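Local coordinates for prenyltransference for protein (Lavandula lanata, PDB 5HC8) that catalyses, as a cis-prenyltransferase-family lavandulyl diphosphate synthase, the head-to-middle joining of two dimethylallyl diphosphate units into lavandulyl diphosphate, at residues A[18-23]-A[62-67]; A[140-145]-A[201-206]; A[189-194]-A[211-216]. All blocks are in the same frame, centred on the assembly; numbering follows the deposited sequence.

Contact 1 (A[18-23]-A[62-67]); sequences IIIDGH and IWALSP. With MG (magnesium ion), chain B; ISY (3-methylbut-3-enylsulfanyl(phosphonooxy)phosphinic acid), chain F; PIS (trihydrogen thiodiphosphate), chain C; 61G (2-methylbuta-1,3-diene), chain D.
I18 and W63 join two neighbouring parallel strands, 15-19 and 59-65, through one nearly straight backbone bond (W63 N to I18 O, 3.0 Å, 173°). Beyond it the chains part, a worked example of how a parallel sheet opens an active site at the C-terminal ends of its strands. The W63 side chain lines that opening. Its CB sits beside I18 O; CG, anti to the backbone N (chi1 -167°), carries the indole over the pocket. CD2 meets C12 of the thio-analogue ISY, and CE3 packs against I19 CG1 at 3.8 Å. Farther out, CZ3 lies 3.3 Å from ISY C10 and CH2 reaches C14, so the prenyl chain runs over one indole face while F203 stacks on the other. NE1 is held by Y142 O. Past strand 15-19, D21 OD1 binds the magnesium ion at 2.1 Å, whose other ligands are ISY O7, S1 and O2 of the thiodiphosphate, and two waters. H23 gives backbone N and ND1 to one thiodiphosphate oxygen, O4. I20 CG2 rests on I62 CG2, whereas I20 CG1, placed between backbone N and carbonyl carbon (chi1 65°), comes to 3.3 Å from W63 O, a buried oxygen with no polar partner.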
loop_
_atom_site.group_PDB
_atom_site.type_symbol
_atom_site.label_atom_id
_atom_site.label_comp_id
_atom_site.label_asym_id
_atom_site.label_seq_id
_atom_site.Cartn_x
_atom_site.Cartn_y
_atom_site.Cartn_z
ATOM N N ILE A 18 -7.162 11.452 -1.439
ATOM C CA ILE A 18 -6.746 11.847 -2.755
ATOM C C ILE A 18 -5.268 12.164 -2.896
ATOM O O ILE A 18 -4.722 12.952 -2.138
ATOM C CB ILE A 18 -7.510 13.124 -3.213
ATOM C CG1 ILE A 18 -9.029 12.863 -3.176
ATOM C CG2 ILE A 18 -7.092 13.504 -4.613
ATOM C CD1 ILE A 18 -9.893 14.049 -3.596
ATOM N N ILE A 19 -4.624 11.505 -3.841
ATOM C CA ILE A 19 -3.253 11.841 -4.258
ATOM C C ILE A 19 -3.271 12.753 -5.467
ATOM O O ILE A 19 -3.644 12.351 -6.559
ATOM C CB ILE A 19 -2.452 10.547 -4.577
ATOM C CG1 ILE A 19 -2.355 9.654 -3.345
ATOM C CG2 ILE A 19 -1.066 10.823 -5.114
ATOM C CD1 ILE A 19 -1.644 8.344 -3.596
ATOM N N ILE A 20 -2.824 13.998 -5.278
ATOM C CA ILE A 20 -2.765 14.991 -6.345
ATOM C C ILE A 20 -1.461 14.862 -7.100
ATOM O O ILE A 20 -0.389 14.582 -6.523
ATOM C CB ILE A 20 -3.006 16.461 -5.781
ATOM C CG1 ILE A 20 -1.898 16.898 -4.849
ATOM C CG2 ILE A 20 -4.339 16.537 -5.001
ATOM C CD1 ILE A 20 -2.169 18.201 -4.139
ATOM N N ASP A 21 -1.555 15.004 -8.414
ATOM C CA ASP A 21 -0.426 14.773 -9.277
ATOM C C ASP A 21 -0.710 15.359 -10.651
ATOM O O ASP A 21 -1.884 15.591 -10.998
ATOM C CB ASP A 21 -0.138 13.256 -9.336
ATOM C CG ASP A 21 1.317 12.924 -9.722
ATOM O OD1 ASP A 21 2.140 13.795 -9.419
ATOM O OD2 ASP A 21 1.574 11.879 -10.383
ATOM N N GLY A 22 0.322 15.505 -11.469
ATOM C CA GLY A 22 0.143 15.845 -12.884
ATOM C C GLY A 22 0.192 17.353 -13.116
ATOM O O GLY A 22 -0.116 17.826 -14.197
ATOM N N HIS A 23 0.604 18.112 -12.120
ATOM C CA HIS A 23 0.600 19.593 -12.243
ATOM C C HIS A 23 1.612 20.131 -13.231
ATOM O O HIS A 23 1.325 21.049 -13.951
ATOM C CB HIS A 23 0.847 20.258 -10.896
ATOM C CG HIS A 23 -0.182 19.937 -9.860
ATOM N ND1 HIS A 23 -0.091 18.830 -9.036
ATOM C CD2 HIS A 23 -1.290 20.593 -9.470
ATOM C CE1 HIS A 23 -1.110 18.834 -8.194
ATOM N NE2 HIS A 23 -1.847 19.895 -8.437
ATOM N N ILE A 62 -6.655 15.103 1.690
ATOM C CA ILE A 62 -5.932 15.503 0.490
ATOM C C ILE A 62 -4.447 15.509 0.815
ATOM O O ILE A 62 -3.973 16.139 1.777
ATOM C CB ILE A 62 -6.343 16.884 -0.041
ATOM C CG1 ILE A 62 -7.812 16.876 -0.450
ATOM C CG2 ILE A 62 -5.417 17.335 -1.157
ATOM C CD1 ILE A 62 -8.370 18.266 -0.825
ATOM N N TRP A 63 -3.689 14.722 0.075
ATOM C CA TRP A 63 -2.217 14.681 0.275
ATOM C C TRP A 63 -1.558 15.723 -0.566
ATOM O O TRP A 63 -1.712 15.709 -1.795
ATOM C CB TRP A 63 -1.639 13.362 -0.168
ATOM C CG TRP A 63 -0.221 13.080 0.250
ATOM C CD1 TRP A 63 0.458 13.494 1.390
ATOM C CD2 TRP A 63 0.672 12.211 -0.431
ATOM N NE1 TRP A 63 1.704 12.914 1.416
ATOM C CE2 TRP A 63 1.829 12.077 0.353
ATOM C CE3 TRP A 63 0.561 11.436 -1.581
ATOM C CZ2 TRP A 63 2.915 11.289 -0.065
ATOM C CZ3 TRP A 63 1.628 10.708 -1.969
ATOM C CH2 TRP A 63 2.754 10.599 -1.196
ATOM N N ALA A 64 -0.827 16.645 0.075
ATOM C CA ALA A 64 -0.265 17.818 -0.657
ATOM C C ALA A 64 1.275 17.809 -0.719
ATOM O O ALA A 64 1.886 18.458 -1.558
ATOM C CB ALA A 64 -0.719 19.101 -0.013
ATOM N N LEU A 65 1.918 17.096 0.202
ATOM C CA LEU A 65 3.365 17.244 0.218
ATOM C C LEU A 65 3.938 16.058 0.950
ATOM O O LEU A 65 3.563 15.817 2.058
ATOM C CB LEU A 65 3.733 18.545 0.885
ATOM C CG LEU A 65 5.223 18.847 0.724
ATOM C CD1 LEU A 65 5.527 19.484 -0.620
ATOM C CD2 LEU A 65 5.691 19.775 1.838
ATOM N N SER A 66 4.786 15.320 0.266
ATOM C CA SER A 66 5.565 14.226 0.821
ATOM C C SER A 66 6.955 14.649 1.300
ATOM O O SER A 66 7.441 15.721 0.901
ATOM C CB SER A 66 5.761 13.097 -0.235
ATOM O OG SER A 66 6.705 13.453 -1.231
ATOM N N PRO A 67 7.622 13.781 2.099
ATOM C CA PRO A 67 9.018 14.133 2.462
ATOM C C PRO A 67 9.903 14.194 1.234
ATOM O O PRO A 67 10.742 15.091 1.121
ATOM C CB PRO A 67 9.464 12.984 3.358
ATOM C CG PRO A 67 8.159 12.511 3.983
ATOM C CD PRO A 67 7.147 12.613 2.845
HETATM MG MG MG B . 4.196 14.008 -9.906
HETATM P P1 ISY F . 6.090 10.320 -7.832
HETATM O O2 ISY F . 5.782 11.434 -6.645
HETATM P P3 ISY F . 4.925 12.754 -6.727
HETATM O O4 ISY F . 4.948 10.315 -8.924
HETATM O O5 ISY F . 6.352 8.888 -7.282
HETATM O O6 ISY F . 7.383 10.806 -8.471
HETATM O O7 ISY F . 5.047 13.386 -8.066
HETATM O O8 ISY F . 5.269 13.651 -5.449
HETATM S S9 ISY F . 2.904 12.069 -6.623
HETATM C C10 ISY F . 2.714 11.888 -4.865
HETATM C C11 ISY F . 1.766 13.017 -4.552
HETATM C C12 ISY F . 2.013 13.964 -3.412
HETATM C C13 ISY F . 1.041 15.022 -3.160
HETATM C C14 ISY F . 3.300 13.975 -2.675
HETATM P P1 PIS C . 4.029 16.215 -12.241
HETATM O O1 PIS C . 3.966 17.375 -11.131
HETATM P P2 PIS C . 3.452 17.323 -9.627
HETATM S S1 PIS C . 4.174 15.955 -9.059
HETATM O O2 PIS C . 3.498 14.856 -11.738
HETATM O O3 PIS C . 3.257 16.689 -13.471
HETATM O O4 PIS C . 1.975 17.179 -9.752
HETATM O O5 PIS C . 5.560 16.019 -12.481
HETATM O O6 PIS C . 4.003 18.663 -8.942
HETATM C CAC 61G D . 3.471 17.803 -4.409
HETATM C CAE 61G D . 2.405 18.732 -5.042
HETATM C CAB 61G D . 1.489 19.677 -4.312
HETATM C CAD 61G D . 2.145 18.552 -6.426
HETATM C CAA 61G D . 3.020 17.621 -7.046
HETATM O O HOH W 1 4.199 12.098 -10.648
HETATM O O HOH W 2 6.283 14.318 -10.647
#

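Contact 2 (A[140-145]-A[201-206]); sequences VAYGGR and SNFFLW. With ISY (3-methylbut-3-enylsulfanyl(phosphonooxy)phosphinic acid), chain F.
The N-terminal end of helix 144-160 is met by the loop 201-206, and N202 takes up the backbone N-H groups of its first two residues. G144 N bonds N202 O at 2.8 Å, coming from above the carbonyl plane. R145 N bonds the side-chain OD1 at 2.9 Å, nearly straight (172°) and on a lone pair in the amide plane. One residue thus serves both N-H groups, its CG anti to the backbone N (chi1 -172°) so that the amide reaches across to the helix. The fit is close enough to call for glycine: a side chain on G144 would run into F203 O, which already lies 3.0 Å from G144 CA. Next to this polar seam, F204 turns its edge to the face of Y142 in an offset edge-to-face pair, centroids 5.4 Å apart and planes at 72°. F204 CD1 comes within 3.3 Å of Y142 OH, whose hydrogen bond goes to D147. L205 CD1 packs against R145 CG at 3.8 Å, and a water bridges G144 O and W206 N. At the loop's start S201 OG donates to ISY O5. R145 NE hydrogen-bonds W206 O of the second subunit, the guanidinium makes a cation-pi contact with that W206, and NH1 a salt bridge with E171 of that chain. Y142 and F204 both rest on I107 of strand 103-107, and F203 lies over strands 15-19 and 59-65.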
loop_
_atom_site.group_PDB
_atom_site.type_symbol
_atom_site.label_atom_id
_atom_site.label_comp_id
_atom_site.label_asym_id
_atom_site.label_seq_id
_atom_site.Cartn_x
_atom_site.Cartn_y
_atom_site.Cartn_z
ATOM N N VAL A 140 0.541 16.951 4.893
ATOM C CA VAL A 140 1.611 17.794 4.451
ATOM C C VAL A 140 2.906 17.460 5.225
ATOM O O VAL A 140 2.907 17.295 6.462
ATOM C CB VAL A 140 1.112 19.262 4.515
ATOM C CG1 VAL A 140 0.840 19.664 5.948
ATOM C CG2 VAL A 140 2.005 20.170 3.766
ATOM N N ALA A 141 3.989 17.233 4.461
ATOM C CA ALA A 141 5.185 16.624 4.969
ATOM C C ALA A 141 4.843 15.308 5.623
ATOM O O ALA A 141 5.339 15.000 6.672
ATOM C CB ALA A 141 5.923 17.554 5.976
ATOM N N TYR A 142 3.947 14.554 4.990
ATOM C CA TYR A 142 3.417 13.246 5.463
ATOM C C TYR A 142 3.950 12.179 4.530
ATOM O O TYR A 142 3.807 12.305 3.264
ATOM C CB TYR A 142 1.858 13.186 5.390
ATOM C CG TYR A 142 1.438 11.806 5.792
ATOM C CD1 TYR A 142 1.365 11.454 7.150
ATOM C CD2 TYR A 142 1.349 10.822 4.848
ATOM C CE1 TYR A 142 1.119 10.165 7.534
ATOM C CE2 TYR A 142 1.139 9.506 5.192
ATOM C CZ TYR A 142 0.951 9.201 6.551
ATOM O OH TYR A 142 0.830 7.893 6.876
ATOM N N GLY A 143 4.616 11.180 5.095
ATOM C CA GLY A 143 4.986 9.990 4.340
ATOM C C GLY A 143 4.591 8.747 5.097
ATOM O O GLY A 143 4.619 8.749 6.330
ATOM N N GLY A 144 4.149 7.695 4.407
ATOM C CA GLY A 144 3.659 6.490 5.069
ATOM C C GLY A 144 4.713 5.702 5.852
ATOM O O GLY A 144 4.443 5.226 6.935
ATOM N N ARG A 145 5.918 5.552 5.284
ATOM C CA ARG A 145 7.041 4.932 5.982
ATOM C C ARG A 145 7.364 5.742 7.251
ATOM O O ARG A 145 7.517 5.157 8.295
ATOM C CB ARG A 145 8.314 4.928 5.111
ATOM C CG ARG A 145 8.324 3.936 3.993
ATOM C CD ARG A 145 8.609 2.573 4.465
ATOM N NE ARG A 145 8.781 1.534 3.427
ATOM C CZ ARG A 145 9.892 1.189 2.767
ATOM N NH1 ARG A 145 11.016 1.915 2.858
ATOM N NH2 ARG A 145 9.859 0.156 1.923
ATOM N N SER A 201 3.652 6.193 -4.001
ATOM C CA SER A 201 4.621 7.276 -3.766
ATOM C C SER A 201 4.851 7.681 -2.309
ATOM O O SER A 201 5.121 8.841 -1.996
ATOM C CB SER A 201 4.299 8.524 -4.601
ATOM O OG SER A 201 4.104 8.155 -5.950
ATOM N N ASN A 202 4.754 6.705 -1.422
ATOM C CA ASN A 202 5.018 6.832 -0.001
ATOM C C ASN A 202 3.938 7.661 0.696
ATOM O O ASN A 202 4.172 8.391 1.688
ATOM C CB ASN A 202 6.482 7.240 0.306
ATOM C CG ASN A 202 6.786 7.185 1.771
ATOM O OD1 ASN A 202 6.399 6.253 2.462
ATOM N ND2 ASN A 202 7.425 8.222 2.274
ATOM N N PHE A 203 2.705 7.540 0.171
ATOM C CA PHE A 203 1.538 7.937 0.966
ATOM C C PHE A 203 1.280 6.913 2.080
ATOM O O PHE A 203 2.173 6.130 2.494
ATOM C CB PHE A 203 0.333 8.166 0.019
ATOM C CG PHE A 203 -0.880 8.862 0.615
ATOM C CD1 PHE A 203 -0.803 9.929 1.528
ATOM C CD2 PHE A 203 -2.143 8.501 0.143
ATOM C CE1 PHE A 203 -1.913 10.529 2.049
ATOM C CE2 PHE A 203 -3.300 9.123 0.653
ATOM C CZ PHE A 203 -3.189 10.169 1.583
ATOM N N PHE A 204 0.050 6.909 2.620
ATOM C CA PHE A 204 -0.327 5.853 3.529
ATOM C C PHE A 204 0.118 4.484 3.083
ATOM O O PHE A 204 -0.014 4.077 1.903
ATOM C CB PHE A 204 -1.900 5.755 3.664
ATOM C CG PHE A 204 -2.608 6.939 4.258
ATOM C CD1 PHE A 204 -2.110 7.658 5.319
ATOM C CD2 PHE A 204 -3.865 7.310 3.765
ATOM C CE1 PHE A 204 -2.785 8.740 5.819
ATOM C CE2 PHE A 204 -4.586 8.400 4.300
ATOM C CZ PHE A 204 -4.055 9.118 5.359
ATOM N N LEU A 205 0.548 3.679 4.045
ATOM C CA LEU A 205 0.894 2.306 3.801
ATOM C C LEU A 205 0.098 1.465 4.796
ATOM O O LEU A 205 -0.710 0.670 4.377
ATOM C CB LEU A 205 2.426 2.063 3.968
ATOM C CG LEU A 205 3.273 2.874 2.950
ATOM C CD1 LEU A 205 4.764 2.656 3.288
ATOM C CD2 LEU A 205 3.013 2.491 1.543
ATOM N N TRP A 206 0.337 1.617 6.124
ATOM C CA TRP A 206 -0.427 0.902 7.125
ATOM C C TRP A 206 -1.953 1.022 6.867
ATOM O O TRP A 206 -2.705 0.044 7.074
ATOM C CB TRP A 206 -0.127 1.441 8.512
ATOM C CG TRP A 206 -1.045 0.924 9.569
ATOM C CD1 TRP A 206 -2.300 1.365 9.863
ATOM C CD2 TRP A 206 -0.790 -0.208 10.427
ATOM N NE1 TRP A 206 -2.830 0.599 10.880
ATOM C CE2 TRP A 206 -1.927 -0.381 11.237
ATOM C CE3 TRP A 206 0.302 -1.042 10.626
ATOM C CZ2 TRP A 206 -1.982 -1.373 12.220
ATOM C CZ3 TRP A 206 0.209 -2.069 11.504
ATOM C CH2 TRP A 206 -0.903 -2.190 12.355
HETATM P P1 ISY F . 6.090 10.320 -7.832
HETATM O O2 ISY F . 5.782 11.434 -6.645
HETATM P P3 ISY F . 4.925 12.754 -6.727
HETATM O O4 ISY F . 4.948 10.315 -8.924
HETATM O O5 ISY F . 6.352 8.888 -7.282
HETATM O O6 ISY F . 7.383 10.806 -8.471
HETATM O O7 ISY F . 5.047 13.386 -8.066
HETATM O O8 ISY F . 5.269 13.651 -5.449
HETATM S S9 ISY F . 2.904 12.069 -6.623
HETATM C C10 ISY F . 2.714 11.888 -4.865
HETATM C C11 ISY F . 1.766 13.017 -4.552
HETATM C C12 ISY F . 2.013 13.964 -3.412
HETATM C C13 ISY F . 1.041 15.022 -3.160
HETATM C C14 ISY F . 3.300 13.975 -2.675
HETATM O O HOH W 3 1.589 4.277 6.912
#

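Contact 3 (A[189-194]-A[211-216]); sequences DLLIRA and TEFYFT. With ISY (3-methylbut-3-enylsulfanyl(phosphonooxy)phosphinic acid), chain F.
L191 and Y214 bond across strands 190-193 and 212-215, the second of them the outermost strand on this side of the chain's own parallel sheet in the cis-prenyltransferase fold. The backbone bonds follow the regular parallel pattern, in which every second residue of a strand bonds the two residues flanking its opposite number. L191 gives its N to E212 O (2.9 Å) and its O to Y214 N; R193 does the same with Y214 O and T216 N, and E212 N closes the ladder on D189 O. Weaker CA-H...O contacts fill in between, such as I192 CA to Y214 O at 3.4 Å.

Apolar packing divides between the two faces. On one, Y214 lies alongside both L190 and I192: its CB meets L190 CD1 at 4.0 Å, and I192 CG2 sits at the edge of its ring, with helix 225-237 packing over this face. On the other, L191 CD2 touches F213 CE1 at 3.8 Å, while L191 CB meets T211 CG2.

The polar ends reach beyond the strands. The carboxylate of E212 forms salt bridges with R238 and with R199 of the second subunit. R193, with CG anti to the backbone N (chi1 179°) and the chain extended as far as NE, stretches from the ring of F215 into the ligand pocket. Its NH1 is gripped by S201 OG and R199 O, which should hold the guanidinium in orientation, and NH2 forms a salt bridge with D21. Replacement by a methionine would probably leave D21 and the diphosphate analogue without this positive mate and the S201 hydroxyl without the NH1 contact. NH2 also bonds ISY O4 at 3.0 Å, a bent bond (135°) made at the guanidinium edge.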
loop_
_atom_site.group_PDB
_atom_site.type_symbol
_atom_site.label_atom_id
_atom_site.label_comp_id
_atom_site.label_asym_id
_atom_site.label_seq_id
_atom_site.Cartn_x
_atom_site.Cartn_y
_atom_site.Cartn_z
ATOM N N ASP A 189 -11.515 4.163 2.681
ATOM C CA ASP A 189 -12.305 3.219 1.924
ATOM C C ASP A 189 -11.939 3.295 0.438
ATOM O O ASP A 189 -12.010 2.285 -0.305
ATOM C CB ASP A 189 -13.786 3.566 2.139
ATOM C CG ASP A 189 -14.176 3.393 3.580
ATOM O OD1 ASP A 189 -14.150 2.236 4.028
ATOM O OD2 ASP A 189 -14.354 4.400 4.260
ATOM N N LEU A 190 -11.587 4.494 0.004
ATOM C CA LEU A 190 -11.353 4.775 -1.413
ATOM C C LEU A 190 -10.137 5.719 -1.520
ATOM O O LEU A 190 -10.100 6.709 -0.819
ATOM C CB LEU A 190 -12.565 5.468 -2.038
ATOM C CG LEU A 190 -12.449 5.991 -3.451
ATOM C CD1 LEU A 190 -12.207 4.870 -4.410
ATOM C CD2 LEU A 190 -13.675 6.864 -3.917
ATOM N N LEU A 191 -9.191 5.392 -2.388
ATOM C CA LEU A 191 -7.994 6.191 -2.588
ATOM C C LEU A 191 -8.049 6.542 -4.054
ATOM O O LEU A 191 -8.097 5.660 -4.903
ATOM C CB LEU A 191 -6.730 5.399 -2.309
ATOM C CG LEU A 191 -5.421 6.120 -2.693
ATOM C CD1 LEU A 191 -5.203 7.276 -1.771
ATOM C CD2 LEU A 191 -4.279 5.123 -2.469
ATOM N N ILE A 192 -8.010 7.834 -4.311
ATOM C CA ILE A 192 -7.997 8.358 -5.640
ATOM C C ILE A 192 -6.604 8.903 -5.993
ATOM O O ILE A 192 -6.077 9.721 -5.294
ATOM C CB ILE A 192 -9.006 9.501 -5.753
ATOM C CG1 ILE A 192 -10.434 8.992 -5.503
ATOM C CG2 ILE A 192 -8.955 10.122 -7.124
ATOM C CD1 ILE A 192 -11.473 10.139 -5.349
ATOM N N ARG A 193 -6.101 8.539 -7.160
ATOM C CA ARG A 193 -4.891 9.167 -7.649
ATOM C C ARG A 193 -5.048 9.664 -9.054
ATOM O O ARG A 193 -5.355 8.914 -9.943
ATOM C CB ARG A 193 -3.670 8.243 -7.552
ATOM C CG ARG A 193 -2.385 8.882 -8.089
ATOM C CD ARG A 193 -1.128 8.076 -7.781
ATOM N NE ARG A 193 -0.023 8.793 -8.379
ATOM C CZ ARG A 193 1.207 8.863 -7.881
ATOM N NH1 ARG A 193 1.581 8.178 -6.807
ATOM N NH2 ARG A 193 2.097 9.605 -8.493
ATOM N N ALA A 194 -4.819 10.971 -9.192
ATOM C CA ALA A 194 -4.899 11.677 -10.433
ATOM C C ALA A 194 -3.611 11.518 -11.203
ATOM O O ALA A 194 -2.569 11.184 -10.638
ATOM C CB ALA A 194 -5.124 13.136 -10.170
ATOM N N THR A 211 -8.363 -0.711 1.290
ATOM C CA THR A 211 -8.745 0.389 0.459
ATOM C C THR A 211 -8.898 0.054 -1.056
ATOM O O THR A 211 -8.094 -0.647 -1.670
ATOM C CB THR A 211 -7.654 1.445 0.584
ATOM O OG1 THR A 211 -7.423 1.709 1.983
ATOM C CG2 THR A 211 -8.003 2.712 -0.167
ATOM N N GLU A 212 -10.004 0.509 -1.630
ATOM C CA GLU A 212 -10.219 0.448 -3.087
ATOM C C GLU A 212 -9.411 1.539 -3.721
ATOM O O GLU A 212 -9.487 2.706 -3.296
ATOM C CB GLU A 212 -11.724 0.621 -3.368
ATOM C CG GLU A 212 -12.538 -0.560 -2.876
ATOM C CD GLU A 212 -12.237 -1.853 -3.625
ATOM O OE1 GLU A 212 -11.834 -1.786 -4.779
ATOM O OE2 GLU A 212 -12.362 -2.925 -3.044
ATOM N N PHE A 213 -8.636 1.192 -4.741
ATOM C CA PHE A 213 -7.875 2.166 -5.502
ATOM C C PHE A 213 -8.604 2.554 -6.801
ATOM O O PHE A 213 -9.162 1.699 -7.506
ATOM C CB PHE A 213 -6.526 1.585 -5.893
ATOM C CG PHE A 213 -5.644 1.172 -4.737
ATOM C CD1 PHE A 213 -5.776 1.708 -3.486
ATOM C CD2 PHE A 213 -4.697 0.244 -4.928
ATOM C CE1 PHE A 213 -4.898 1.349 -2.459
ATOM C CE2 PHE A 213 -3.824 -0.139 -3.921
ATOM C CZ PHE A 213 -3.894 0.435 -2.689
ATOM N N TYR A 214 -8.613 3.844 -7.079
ATOM C CA TYR A 214 -9.109 4.395 -8.289
ATOM C C TYR A 214 -8.089 5.322 -8.924
ATOM O O TYR A 214 -7.655 6.298 -8.332
ATOM C CB TYR A 214 -10.368 5.149 -7.968
ATOM C CG TYR A 214 -11.028 5.858 -9.156
ATOM C CD1 TYR A 214 -11.876 5.189 -10.012
ATOM C CD2 TYR A 214 -10.761 7.209 -9.423
ATOM C CE1 TYR A 214 -12.474 5.835 -11.082
ATOM C CE2 TYR A 214 -11.323 7.858 -10.486
ATOM C CZ TYR A 214 -12.198 7.201 -11.287
ATOM O OH TYR A 214 -12.790 7.906 -12.289
ATOM N N PHE A 215 -7.678 4.987 -10.137
ATOM C CA PHE A 215 -6.665 5.735 -10.851
ATOM C C PHE A 215 -7.306 6.383 -12.071
ATOM O O PHE A 215 -7.977 5.693 -12.817
ATOM C CB PHE A 215 -5.579 4.784 -11.296
ATOM C CG PHE A 215 -4.913 4.051 -10.175
ATOM C CD1 PHE A 215 -3.960 4.645 -9.411
ATOM C CD2 PHE A 215 -5.245 2.697 -9.899
ATOM C CE1 PHE A 215 -3.359 3.967 -8.357
ATOM C CE2 PHE A 215 -4.608 2.041 -8.852
ATOM C CZ PHE A 215 -3.692 2.676 -8.078
ATOM N N THR A 216 -7.159 7.697 -12.232
ATOM C CA THR A 216 -7.697 8.403 -13.366
ATOM C C THR A 216 -6.528 9.023 -14.095
ATOM O O THR A 216 -5.692 9.610 -13.421
ATOM C CB THR A 216 -8.272 9.782 -13.096
ATOM O OG1 THR A 216 -8.624 10.026 -11.743
ATOM C CG2 THR A 216 -9.187 10.094 -14.049
HETATM P P1 ISY F . 6.090 10.320 -7.832
HETATM O O2 ISY F . 5.782 11.434 -6.645
HETATM P P3 ISY F . 4.925 12.754 -6.727
HETATM O O4 ISY F . 4.948 10.315 -8.924
HETATM O O5 ISY F . 6.352 8.888 -7.282
HETATM O O6 ISY F . 7.383 10.806 -8.471
HETATM O O7 ISY F . 5.047 13.386 -8.066
HETATM O O8 ISY F . 5.269 13.651 -5.449
HETATM S S9 ISY F . 2.904 12.069 -6.623
HETATM C C10 ISY F . 2.714 11.888 -4.865
HETATM C C11 ISY F . 1.766 13.017 -4.552
HETATM C C12 ISY F . 2.013 13.964 -3.412
HETATM C C13 ISY F . 1.041 15.022 -3.160
HETATM C C14 ISY F . 3.300 13.975 -2.675
#

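Contact 1 closes before the other two open along the chain, whereas contacts 2 and 3 interleave, because the loop 201-206 lies between the strands that contact 3 pairs. Contacts 1 and 3 share one parallel sheet, in which strands 15-19 and 190-193 are neighbours; their centres lie 13 Å apart. Contact 2, about 10 Å from contact 1 and 15 Å from contact 3, connects the loop to the start of helix 144-160. All three border the same ISY molecule, contact 1 with the magnesium site, and contacts 2 and 3 also reach the second subunit. Segments remote in sequence thus build one pocket, with the dimer interface close by.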